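Local coordinates for IPT/TIG domain-containing protein BACOVA_02650 (Bacteroides ovatus, PDB 5E7H) that binds polysaccharide at the cell surface and probably captures xyloglucan there before the glycan is transported into the periplasm for degradation, at residues F172-F177 with A246-F252. Sequence-based numbering, arbitrary orientation.
Sequences FTGPVF and ATIEVYF
F177 and F252 meet in a T-shaped pair that illustrates how segments of two facing β-sheets can pack through side chains alone, since no hydrogen bond links 172-177 to 246-252. The rim of the F252 ring is directed at one face of F177, with ring centroids 5.2 Å apart and planes at 75°. Its leading atom, F252 CZ, reaches to 3.6 Å from F177 CE1, set off from the ring centre toward the rim. The far end of the F177 ring also meets V250, whose CB lies 4.0 Å from F177 CZ, and I248 CD1 brushes the same carbon.

I248 serves three partners with two branches. With CG1 held between the backbone N and the carbonyl carbon (chi1 75°), its CG2 methyl sits 3.6 Å from F172 CG and 3.8 Å from P175 CG, while CD1 extends toward F177. F172 slants across I248 and carries its ring on to V250, where CE2 is 3.9 Å from V250 CG2. At the end of the row, the P175 ring rests on the A246 methyl.

Alternation along strand 246-259 sets this up: A246, I248, V250 and F252 point toward 172-177, whereas E249 and Y251 lie on the reverse side, joined by a 2.6 Å hydrogen bond from Y251 OH to E249 OE2. F172 and P175 come from the loop before strand 176-181, which carries F177. The contact thus fills part of the β-sandwich interior of the xyloglucan-binding domain. C166 of strand 160-168 and L123 of strand 121-126 flank F252 within its own sheet, while V236 and A238 of strand 233-240 pack against F177 in the opposing one.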
ATOM      1  N   PHE A 172      17.703   3.997   5.378  1.00 23.18           N
ATOM      2  CA  PHE A 172      18.315   3.818   6.692  1.00 23.23           C
ATOM      3  C   PHE A 172      18.967   2.452   6.769  1.00 24.65           C
ATOM      4  O   PHE A 172      18.672   1.560   5.976  1.00 28.13           O
ATOM      5  CB  PHE A 172      17.264   4.000   7.801  1.00 22.23           C
ATOM      6  CG  PHE A 172      15.982   3.246   7.564  1.00 21.68           C
ATOM      7  CD1 PHE A 172      15.881   1.896   7.863  1.00 21.08           C
ATOM      8  CD2 PHE A 172      14.864   3.896   7.052  1.00 20.61           C
ATOM      9  CE1 PHE A 172      14.697   1.208   7.645  1.00 20.49           C
ATOM     10  CE2 PHE A 172      13.696   3.223   6.829  1.00 20.07           C
ATOM     11  CZ  PHE A 172      13.597   1.880   7.125  1.00 21.54           C
ATOM     12  N   THR A 173      19.882   2.304   7.723  1.00 23.97           N
ATOM     13  CA  THR A 173      20.586   1.055   7.936  1.00 23.89           C
ATOM     14  C   THR A 173      20.504   0.672   9.404  1.00 25.44           C
ATOM     15  O   THR A 173      21.090   1.339  10.270  1.00 29.98           O
ATOM     16  CB  THR A 173      22.070   1.147   7.523  1.00 29.82           C
ATOM     17  OG1 THR A 173      22.160   1.586   6.164  1.00 34.84           O
ATOM     18  CG2 THR A 173      22.748  -0.213   7.674  1.00 43.16           C
ATOM     19  N   GLY A 174      19.778  -0.406   9.672  1.00 23.18           N
ATOM     20  CA  GLY A 174      19.617  -0.929  11.021  1.00 22.22           C
ATOM     21  C   GLY A 174      18.152  -1.171  11.331  1.00 21.22           C
ATOM     22  O   GLY A 174      17.744  -2.309  11.569  1.00 22.08           O
ATOM     23  N   PRO A 175      17.345  -0.102  11.317  1.00 19.73           N
ATOM     24  CA  PRO A 175      15.949  -0.266  11.734  1.00 17.78           C
ATOM     25  C   PRO A 175      15.159  -1.211  10.835  1.00 18.99           C
ATOM     26  O   PRO A 175      15.403  -1.269   9.623  1.00 19.68           O
ATOM     27  CB  PRO A 175      15.409   1.162  11.680  1.00 18.76           C
ATOM     28  CG  PRO A 175      16.618   2.001  11.963  1.00 20.52           C
ATOM     29  CD  PRO A 175      17.734   1.314  11.252  1.00 19.87           C
ATOM     30  N   VAL A 176      14.255  -1.962  11.451  1.00 17.01           N
ATOM     31  CA  VAL A 176      13.357  -2.877  10.731  1.00 16.27           C
ATOM     32  C   VAL A 176      11.973  -2.859  11.347  1.00 18.62           C
ATOM     33  O   VAL A 176      11.793  -2.395  12.473  1.00 18.17           O
ATOM     34  CB  VAL A 176      13.871  -4.335  10.748  1.00 18.10           C
ATOM     35  CG1 VAL A 176      15.200  -4.461  10.039  1.00 21.24           C
ATOM     36  CG2 VAL A 176      13.953  -4.872  12.193  1.00 18.34           C
ATOM     37  N   PHE A 177      11.007  -3.408  10.612  1.00 16.04           N
ATOM     38  CA  PHE A 177       9.626  -3.471  11.049  1.00 16.27           C
ATOM     39  C   PHE A 177       9.151  -4.899  11.230  1.00 16.00           C
ATOM     40  O   PHE A 177       9.567  -5.813  10.508  1.00 17.03           O
ATOM     41  CB  PHE A 177       8.711  -2.756  10.051  1.00 14.68           C
ATOM     42  CG  PHE A 177       8.936  -1.279   9.996  1.00 13.87           C
ATOM     43  CD1 PHE A 177       8.242  -0.421  10.843  1.00 15.49           C
ATOM     44  CD2 PHE A 177       9.881  -0.735   9.141  1.00 19.34           C
ATOM     45  CE1 PHE A 177       8.472   0.949  10.826  1.00 16.82           C
ATOM     46  CE2 PHE A 177      10.103   0.642   9.115  1.00 20.40           C
ATOM     47  CZ  PHE A 177       9.403   1.477   9.966  1.00 15.96           C
ATOM     48  N   ALA A 246      20.122   5.515  14.594  1.00 21.37           N
ATOM     49  CA  ALA A 246      19.587   5.928  13.307  1.00 20.38           C
ATOM     50  C   ALA A 246      18.385   6.810  13.509  1.00 19.46           C
ATOM     51  O   ALA A 246      17.675   6.679  14.497  1.00 21.65           O
ATOM     52  CB  ALA A 246      19.190   4.709  12.496  1.00 26.89           C
ATOM     53  N   THR A 247      18.103   7.663  12.533  1.00 20.65           N
ATOM     54  CA  THR A 247      16.908   8.475  12.564  1.00 19.84           C
ATOM     55  C   THR A 247      16.140   8.098  11.317  1.00 22.87           C
ATOM     56  O   THR A 247      16.716   7.999  10.233  1.00 28.54           O
ATOM     57  CB  THR A 247      17.268   9.974  12.635  1.00 20.88           C
ATOM     58  OG1 THR A 247      17.946  10.225  13.881  1.00 27.16           O
ATOM     59  CG2 THR A 247      16.039  10.847  12.535  1.00 23.75           C
ATOM     60  N   ILE A 248      14.854   7.813  11.477  1.00 18.09           N
ATOM     61  CA  ILE A 248      14.042   7.423  10.332  1.00 16.80           C
ATOM     62  C   ILE A 248      12.763   8.245  10.322  1.00 17.66           C
ATOM     63  O   ILE A 248      12.414   8.881  11.311  1.00 17.58           O
ATOM     64  CB  ILE A 248      13.721   5.907  10.334  1.00 20.00           C
ATOM     65  CG1 ILE A 248      12.648   5.542  11.385  1.00 18.81           C
ATOM     66  CG2 ILE A 248      15.014   5.092  10.555  1.00 23.42           C
ATOM     67  CD1 ILE A 248      12.200   4.075  11.368  1.00 21.44           C
ATOM     68  N   GLU A 249      12.078   8.247   9.182  1.00 16.69           N
ATOM     69  CA  GLU A 249      10.798   8.933   9.050  1.00 14.38           C
ATOM     70  C   GLU A 249       9.979   8.142   8.050  1.00 14.25           C
ATOM     71  O   GLU A 249      10.232   8.214   6.838  1.00 15.96           O
ATOM     72  CB  GLU A 249      10.992  10.389   8.622  1.00 17.30           C
ATOM     73  CG  GLU A 249       9.705  11.157   8.551  1.00 16.68           C
ATOM     74  CD  GLU A 249       9.877  12.601   8.122  1.00 20.26           C
ATOM     75  OE1 GLU A 249      11.026  13.047   7.857  1.00 21.96           O
ATOM     76  OE2 GLU A 249       8.846  13.291   8.065  1.00 19.37           O
ATOM     77  N   VAL A 250       9.037   7.353   8.564  1.00 13.78           N
ATOM     78  CA  VAL A 250       8.283   6.400   7.746  1.00 14.27           C
ATOM     79  C   VAL A 250       6.807   6.561   8.043  1.00 14.76           C
ATOM     80  O   VAL A 250       6.410   6.632   9.211  1.00 15.62           O
ATOM     81  CB  VAL A 250       8.718   4.952   8.018  1.00 12.37           C
ATOM     82  CG1 VAL A 250       7.980   3.969   7.110  1.00 14.12           C
ATOM     83  CG2 VAL A 250      10.233   4.818   7.841  1.00 15.83           C
ATOM     84  N   TYR A 251       5.989   6.629   6.993  1.00 12.37           N
ATOM     85  CA  TYR A 251       4.533   6.741   7.146  1.00 12.82           C
ATOM     86  C   TYR A 251       3.853   5.567   6.475  1.00 13.01           C
ATOM     87  O   TYR A 251       4.367   5.038   5.487  1.00 12.34           O
ATOM     88  CB  TYR A 251       3.993   8.063   6.545  1.00 13.13           C
ATOM     89  CG  TYR A 251       4.655   9.275   7.172  1.00 12.41           C
ATOM     90  CD1 TYR A 251       4.207   9.789   8.378  1.00 12.56           C
ATOM     91  CD2 TYR A 251       5.788   9.839   6.604  1.00 12.44           C
ATOM     92  CE1 TYR A 251       4.846  10.851   8.984  1.00 14.93           C
ATOM     93  CE2 TYR A 251       6.429  10.908   7.198  1.00 12.42           C
ATOM     94  CZ  TYR A 251       5.957  11.403   8.398  1.00 14.01           C
ATOM     95  OH  TYR A 251       6.577  12.456   9.039  1.00 15.47           O
ATOM     96  N   PHE A 252       2.707   5.173   7.031  1.00 11.79           N
ATOM     97  CA  PHE A 252       1.900   4.050   6.526  1.00 11.19           C
ATOM     98  C   PHE A 252       0.434   4.430   6.409  1.00 13.05           C
ATOM     99  O   PHE A 252      -0.086   5.172   7.238  1.00 13.07           O
ATOM    100  CB  PHE A 252       1.962   2.832   7.467  1.00 11.60           C
ATOM    101  CG  PHE A 252       3.340   2.299   7.765  1.00 12.90           C
ATOM    102  CD1 PHE A 252       4.142   2.870   8.741  1.00 14.37           C
ATOM    103  CD2 PHE A 252       3.809   1.187   7.100  1.00 14.45           C
ATOM    104  CE1 PHE A 252       5.402   2.347   9.008  1.00 15.70           C
ATOM    105  CE2 PHE A 252       5.061   0.668   7.384  1.00 16.92           C
ATOM    106  CZ  PHE A 252       5.843   1.253   8.346  1.00 14.56           C
TER